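Local coordinates for hydratase ChsH2 (Mycobacterium tuberculosis KZN 4207, PDB 4WNB), which catalyses the hydration of a pregnadiene-carboxyl-CoA thioester during cholesterol side-chain degradation, at residues A57-I62 with H112-P117; N145-W150 with E159-I164. All coordinates share one frame; numbering follows the deposited sequence.

Overall arrangement
Interaction 2 lies about 5 Å from the centre of the chain, where segments 145-150 and 159-164, on strands 141-152 and 155-167, form part of the antiparallel hotdog sheet. Interaction 1 is a surface contact about 21 Å from that centre, between two loops, and faces the partner protein. Their centres are 23 Å apart and their nearest atoms about 5 Å apart, without touching. Strand 155-167 relates them: Asp156 shares the calcium ion with His112 of interaction 1, and Glu159, whose carboxylate binds the cadmium ion with His147 in interaction 2, also lies about 3 Å from this calcium. Arg163, at the far end of interaction 2, brings its side chain about 3 Å from the bound 3-oxo-4-pregnene-20-carboxyl-CoA.

Interaction 1: A57-I62 with H112-P117. With CA (calcium ion), chain D.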
loop_
_atom_site.group_PDB
_atom_site.type_symbol
_atom_site.label_atom_id
_atom_site.label_comp_id
_atom_site.label_asym_id
_atom_site.label_seq_id
_atom_site.Cartn_x
_atom_site.Cartn_y
_atom_site.Cartn_z
ATOM N N ALA A 57 -25.983 -14.425 -0.120
ATOM C CA ALA A 57 -25.866 -14.274 1.321
ATOM C C ALA A 57 -26.786 -13.156 1.817
ATOM O O ALA A 57 -26.841 -12.876 3.014
ATOM C CB ALA A 57 -24.418 -13.989 1.702
ATOM N N GLY A 58 -27.464 -12.487 0.887
ATOM C CA GLY A 58 -28.528 -11.567 1.253
ATOM C C GLY A 58 -28.246 -10.072 1.225
ATOM O O GLY A 58 -29.050 -9.280 1.744
ATOM N N HIS A 59 -27.117 -9.676 0.638
ATOM C CA HIS A 59 -26.750 -8.255 0.550
ATOM C C HIS A 59 -27.250 -7.666 -0.766
ATOM O O HIS A 59 -27.650 -8.411 -1.659
ATOM C CB HIS A 59 -25.225 -8.079 0.686
ATOM C CG HIS A 59 -24.670 -8.652 1.947
ATOM N ND1 HIS A 59 -24.672 -7.961 3.137
ATOM C CD2 HIS A 59 -24.136 -9.867 2.216
ATOM C CE1 HIS A 59 -24.139 -8.717 4.081
ATOM N NE2 HIS A 59 -23.807 -9.880 3.549
ATOM N N PRO A 60 -27.251 -6.327 -0.896
ATOM C CA PRO A 60 -27.701 -5.751 -2.171
ATOM C C PRO A 60 -26.770 -6.068 -3.338
ATOM O O PRO A 60 -27.197 -6.571 -4.366
ATOM C CB PRO A 60 -27.708 -4.247 -1.898
ATOM C CG PRO A 60 -27.774 -4.121 -0.418
ATOM C CD PRO A 60 -27.028 -5.292 0.129
ATOM N N GLY A 61 -25.501 -5.731 -3.161
ATOM C CA GLY A 61 -24.432 -6.093 -4.077
ATOM C C GLY A 61 -23.190 -6.179 -3.207
ATOM O O GLY A 61 -23.321 -6.377 -2.002
ATOM N N ILE A 62 -22.000 -6.056 -3.800
ATOM C CA ILE A 62 -20.749 -6.070 -3.032
ATOM C C ILE A 62 -20.830 -5.205 -1.776
ATOM O O ILE A 62 -21.246 -4.044 -1.841
ATOM C CB ILE A 62 -19.557 -5.573 -3.883
ATOM C CG1 ILE A 62 -19.224 -6.593 -4.972
ATOM C CG2 ILE A 62 -18.324 -5.264 -2.999
ATOM C CD1 ILE A 62 -18.319 -6.049 -6.078
ATOM N N HIS A 112 -23.081 -2.083 12.899
ATOM C CA HIS A 112 -24.535 -2.029 12.879
ATOM C C HIS A 112 -25.073 -2.581 11.560
ATOM O O HIS A 112 -26.099 -3.256 11.536
ATOM C CB HIS A 112 -25.010 -0.603 13.099
ATOM C CG HIS A 112 -24.804 -0.110 14.503
ATOM N ND1 HIS A 112 -25.203 -0.830 15.610
ATOM C CD2 HIS A 112 -24.255 1.033 14.980
ATOM C CE1 HIS A 112 -24.909 -0.153 16.706
ATOM N NE2 HIS A 112 -24.327 0.978 16.350
ATOM N N ARG A 113 -24.366 -2.292 10.472
ATOM C CA ARG A 113 -24.687 -2.868 9.166
ATOM C C ARG A 113 -23.449 -2.890 8.281
ATOM O O ARG A 113 -22.447 -2.239 8.594
ATOM C CB ARG A 113 -25.781 -2.074 8.460
ATOM C CG ARG A 113 -25.378 -0.654 8.054
ATOM C CD ARG A 113 -26.374 -0.092 7.035
ATOM N NE ARG A 113 -26.183 1.323 6.703
ATOM C CZ ARG A 113 -25.503 1.758 5.648
ATOM N NH1 ARG A 113 -24.909 0.889 4.840
ATOM N NH2 ARG A 113 -25.389 3.060 5.413
ATOM N N TYR A 114 -23.538 -3.620 7.168
ATOM C CA TYR A 114 -22.496 -3.576 6.144
ATOM C C TYR A 114 -22.603 -2.313 5.291
ATOM O O TYR A 114 -23.697 -1.789 5.055
ATOM C CB TYR A 114 -22.570 -4.810 5.241
ATOM C CG TYR A 114 -22.058 -6.081 5.871
ATOM C CD1 TYR A 114 -22.607 -6.563 7.055
ATOM C CD2 TYR A 114 -21.044 -6.814 5.273
ATOM C CE1 TYR A 114 -22.139 -7.727 7.636
ATOM C CE2 TYR A 114 -20.580 -7.982 5.832
ATOM C CZ TYR A 114 -21.133 -8.439 7.015
ATOM O OH TYR A 114 -20.675 -9.595 7.601
ATOM N N LEU A 115 -21.455 -1.852 4.805
ATOM C CA LEU A 115 -21.366 -0.662 3.965
ATOM C C LEU A 115 -21.235 -1.025 2.495
ATOM O O LEU A 115 -20.752 -2.110 2.137
ATOM C CB LEU A 115 -20.170 0.206 4.368
ATOM C CG LEU A 115 -20.114 0.637 5.825
ATOM C CD1 LEU A 115 -18.986 1.620 6.008
ATOM C CD2 LEU A 115 -21.475 1.239 6.230
ATOM N N LEU A 116 -21.631 -0.095 1.637
ATOM C CA LEU A 116 -21.586 -0.343 0.201
ATOM C C LEU A 116 -20.598 0.606 -0.445
ATOM O O LEU A 116 -20.471 1.739 -0.015
ATOM C CB LEU A 116 -22.981 -0.169 -0.422
ATOM C CG LEU A 116 -24.128 -0.980 0.181
ATOM C CD1 LEU A 116 -25.475 -0.408 -0.249
ATOM C CD2 LEU A 116 -24.031 -2.440 -0.218
ATOM N N PRO A 117 -19.883 0.136 -1.481
ATOM C CA PRO A 117 -19.087 1.045 -2.311
ATOM C C PRO A 117 -19.859 2.316 -2.664
ATOM O O PRO A 117 -21.031 2.248 -3.029
ATOM C CB PRO A 117 -18.791 0.202 -3.551
ATOM C CG PRO A 117 -18.687 -1.201 -2.995
ATOM C CD PRO A 117 -19.730 -1.269 -1.882
HETATM CA CA CA D . -24.049 2.563 17.836
#
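His59 meets Tyr114 with the CE1 corner of its imidazole, which sits over the centre of the phenol ring, 3.7 Å above its plane. The two planes are inclined at 46° and the centroids are 4.7 Å apart, an oblique aromatic pair. A chi1 of -75° swings the phenol beside the backbone N of Tyr114, which presents a ring face to His59 CE1. Tyr114 OH is hydrogen-bonded to the backbone of the chain of another protein, and His59 also packs on an apolar side chain of that chain.

Apolar contacts continue the seam. Leu116 reaches across with CD2, which comes to 4.1 Å from Pro60 CG. Pro117 meets Ile62 at about a right angle, CG2 of Ile62 lying 4.1 Å from CG of the proline. The carbonyl O of Ile62 is met by carbon atoms, Pro117 CD at 3.2 Å and Leu116 CD2 at 3.6 Å.

Polar bonds stay within the 112-117 segment or lead out of the contact. Arg113 NH1 donates to Tyr114 O at 2.9 Å, and its guanidinium also forms salt bridges with Glu119 and Glu155. His112 NE2 binds the calcium ion at 2.2 Å, together with Asp156.

Loop 57-62, between helices 53-56 and 69-72, lies against the loop joining strands 101-111 and 121-136, while Leu115 turns away to pack on Val152 of strand 141-152 and Val157 of strand 155-167.

Interaction 2: N145-W150 with E159-I164; sequences NQHIVW and EMNWRI. With CD (cadmium ion), chain C.
Asn145 and Arg163 extend alongside each other, with amide and guanidinium planes nearly perpendicular (89°). Arg163 NE gives an almost straight bond to Asn145 OD1, though its modelled length of 2.5 Å is doubtfully short, and NH2 adds a weak one to the same oxygen. The amide's ND2 is satisfied by Asp129 O, and Arg163 NH1 donates to N1A of the bound CoA thioester, so Asn145 probably helps to position this ligand-binding side chain.

Backbone pairing is reciprocal at two hydrogen-bonded pairs. Gln146 N donates to Trp162 O at 2.7 Å and Trp162 N returns a bond to Gln146 O; Ile148 N reaches Met160 O, and Met160 N bonds Ile148 O. The segments run antiparallel, 169° between directions, as neighbouring strands of the hairpin 141-152/155-167 in the hotdog sheet. At the non-hydrogen-bonded pairs CA-H groups approach the same carbonyls, such as Asn145 CA to Trp162 O. Along its other edge, segment 145-150 is paired with strand 121-136 through backbone bonds of Asn145 with Gly128 and Asp129, His147 with Glu126, and Val149 with Ser124.

On the face with Ile148 and Met160, Trp162 NE1 donates to Gln146 OE1 at 3.3 Å. The acceptor lies in the indole plane, but the N-H comes from above the amide plane, 52° out of it. Met160 folds at its thioether so that CE comes to 3.7 Å from Ile148 CG1, and its CB meets the edge of the Trp150 ring, whose NE1 is held by Thr73.

Across the sheet, on the face with Asn145, a cadmium ion bridges the strands. His147 NE2 binds it at 2.6 Å, Glu159 chelates it through both carboxylate oxygens, and a water at 2.8 Å from the cadmium accepts a weak bond from Asn161 ND2.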
loop_
_atom_site.group_PDB
_atom_site.type_symbol
_atom_site.label_atom_id
_atom_site.label_comp_id
_atom_site.label_asym_id
_atom_site.label_seq_id
_atom_site.Cartn_x
_atom_site.Cartn_y
_atom_site.Cartn_z
ATOM N N ASN A 145 -9.956 4.683 28.044
ATOM C CA ASN A 145 -10.871 4.232 27.003
ATOM C C ASN A 145 -11.276 5.359 26.077
ATOM O O ASN A 145 -11.556 6.472 26.515
ATOM C CB ASN A 145 -12.136 3.613 27.614
ATOM C CG ASN A 145 -11.826 2.452 28.535
ATOM O OD1 ASN A 145 -11.562 1.341 28.083
ATOM N ND2 ASN A 145 -11.858 2.705 29.833
ATOM N N GLN A 146 -11.321 5.053 24.791
ATOM C CA GLN A 146 -11.804 6.009 23.811
ATOM C C GLN A 146 -12.941 5.384 23.038
ATOM O O GLN A 146 -12.921 4.200 22.710
ATOM C CB GLN A 146 -10.678 6.443 22.873
ATOM C CG GLN A 146 -11.078 7.524 21.888
ATOM C CD GLN A 146 -9.880 8.169 21.232
ATOM O OE1 GLN A 146 -9.536 7.850 20.092
ATOM N NE2 GLN A 146 -9.222 9.076 21.955
ATOM N N HIS A 147 -13.937 6.194 22.743
ATOM C CA HIS A 147 -15.110 5.691 22.085
ATOM C C HIS A 147 -15.273 6.375 20.734
ATOM O O HIS A 147 -15.405 7.603 20.658
ATOM C CB HIS A 147 -16.315 5.916 22.989
ATOM C CG HIS A 147 -17.614 5.575 22.355
ATOM N ND1 HIS A 147 -18.432 6.530 21.797
ATOM C CD2 HIS A 147 -18.247 4.391 22.197
ATOM C CE1 HIS A 147 -19.514 5.949 21.316
ATOM N NE2 HIS A 147 -19.421 4.653 21.539
ATOM N N ILE A 148 -15.273 5.565 19.678
ATOM C CA ILE A 148 -15.309 6.052 18.302
ATOM C C ILE A 148 -16.638 5.706 17.643
ATOM O O ILE A 148 -17.113 4.588 17.770
ATOM C CB ILE A 148 -14.188 5.420 17.426
ATOM C CG1 ILE A 148 -12.794 5.628 18.018
ATOM C CG2 ILE A 148 -14.316 5.878 15.973
ATOM C CD1 ILE A 148 -12.556 6.934 18.646
ATOM N N VAL A 149 -17.238 6.656 16.941
ATOM C CA VAL A 149 -18.452 6.364 16.189
ATOM C C VAL A 149 -18.254 6.718 14.723
ATOM O O VAL A 149 -17.714 7.780 14.399
ATOM C CB VAL A 149 -19.680 7.127 16.753
ATOM C CG1 VAL A 149 -20.896 6.952 15.837
ATOM C CG2 VAL A 149 -19.994 6.627 18.134
ATOM N N TRP A 150 -18.654 5.796 13.854
ATOM C CA TRP A 150 -18.672 6.040 12.418
ATOM C C TRP A 150 -20.091 6.213 11.908
ATOM O O TRP A 150 -20.992 5.441 12.267
ATOM C CB TRP A 150 -18.018 4.901 11.645
ATOM C CG TRP A 150 -16.530 4.824 11.791
ATOM C CD1 TRP A 150 -15.598 5.524 11.076
ATOM C CD2 TRP A 150 -15.797 3.992 12.694
ATOM N NE1 TRP A 150 -14.331 5.178 11.477
ATOM C CE2 TRP A 150 -14.423 4.222 12.450
ATOM C CE3 TRP A 150 -16.161 3.055 13.663
ATOM C CZ2 TRP A 150 -13.418 3.572 13.166
ATOM C CZ3 TRP A 150 -15.149 2.398 14.373
ATOM C CH2 TRP A 150 -13.800 2.663 14.118
ATOM N N GLU A 159 -19.047 1.330 15.562
ATOM C CA GLU A 159 -18.333 1.982 16.648
ATOM C C GLU A 159 -17.183 1.139 17.136
ATOM O O GLU A 159 -17.086 -0.055 16.843
ATOM C CB GLU A 159 -19.273 2.283 17.799
ATOM C CG GLU A 159 -19.824 1.051 18.444
ATOM C CD GLU A 159 -20.273 1.338 19.831
ATOM O OE1 GLU A 159 -21.396 1.889 19.952
ATOM O OE2 GLU A 159 -19.483 1.019 20.756
ATOM N N MET A 160 -16.289 1.786 17.865
ATOM C CA MET A 160 -15.130 1.116 18.404
ATOM C C MET A 160 -14.913 1.647 19.795
ATOM O O MET A 160 -14.963 2.858 20.025
ATOM C CB MET A 160 -13.900 1.340 17.544
ATOM C CG MET A 160 -12.609 0.888 18.209
ATOM S SD MET A 160 -11.219 0.858 17.075
ATOM C CE MET A 160 -11.098 2.591 16.633
ATOM N N ASN A 161 -14.757 0.743 20.741
ATOM C CA ASN A 161 -14.292 1.161 22.042
ATOM C C ASN A 161 -12.915 0.597 22.201
ATOM O O ASN A 161 -12.714 -0.618 22.139
ATOM C CB ASN A 161 -15.218 0.700 23.162
ATOM C CG ASN A 161 -15.038 1.527 24.407
ATOM O OD1 ASN A 161 -14.020 1.428 25.099
ATOM N ND2 ASN A 161 -16.013 2.380 24.685
ATOM N N TRP A 162 -11.928 1.464 22.338
ATOM C CA TRP A 162 -10.616 0.910 22.528
ATOM C C TRP A 162 -9.917 1.515 23.732
ATOM O O TRP A 162 -10.298 2.565 24.273
ATOM C CB TRP A 162 -9.782 1.043 21.262
ATOM C CG TRP A 162 -9.316 2.396 20.934
ATOM C CD1 TRP A 162 -10.078 3.498 20.693
ATOM C CD2 TRP A 162 -7.956 2.797 20.770
ATOM N NE1 TRP A 162 -9.267 4.576 20.397
ATOM C CE2 TRP A 162 -7.959 4.168 20.440
ATOM C CE3 TRP A 162 -6.735 2.129 20.867
ATOM C CZ2 TRP A 162 -6.784 4.881 20.214
ATOM C CZ3 TRP A 162 -5.574 2.835 20.634
ATOM C CH2 TRP A 162 -5.605 4.198 20.320
ATOM N N ARG A 163 -8.934 0.778 24.198
ATOM C CA ARG A 163 -8.349 1.065 25.489
ATOM C C ARG A 163 -6.839 1.041 25.368
ATOM O O ARG A 163 -6.271 0.169 24.699
ATOM C CB ARG A 163 -8.839 0.050 26.524
ATOM C CG ARG A 163 -8.374 0.321 27.955
ATOM C CD ARG A 163 -8.985 -0.702 28.918
ATOM N NE ARG A 163 -10.445 -0.735 28.825
ATOM C CZ ARG A 163 -11.191 -1.814 29.052
ATOM N NH1 ARG A 163 -10.621 -2.966 29.379
ATOM N NH2 ARG A 163 -12.509 -1.744 28.947
ATOM N N ILE A 164 -6.190 2.021 25.978
ATOM C CA ILE A 164 -4.749 2.006 26.058
ATOM C C ILE A 164 -4.338 2.104 27.508
ATOM O O ILE A 164 -5.103 2.581 28.349
ATOM C CB ILE A 164 -4.104 3.154 25.285
ATOM C CG1 ILE A 164 -4.581 4.497 25.834
ATOM C CG2 ILE A 164 -4.436 3.042 23.793
ATOM C CD1 ILE A 164 -3.845 5.680 25.263
HETATM CD CD CD C . -20.777 2.606 22.325
HETATM O O HOH W 1 -19.240 1.546 24.353
#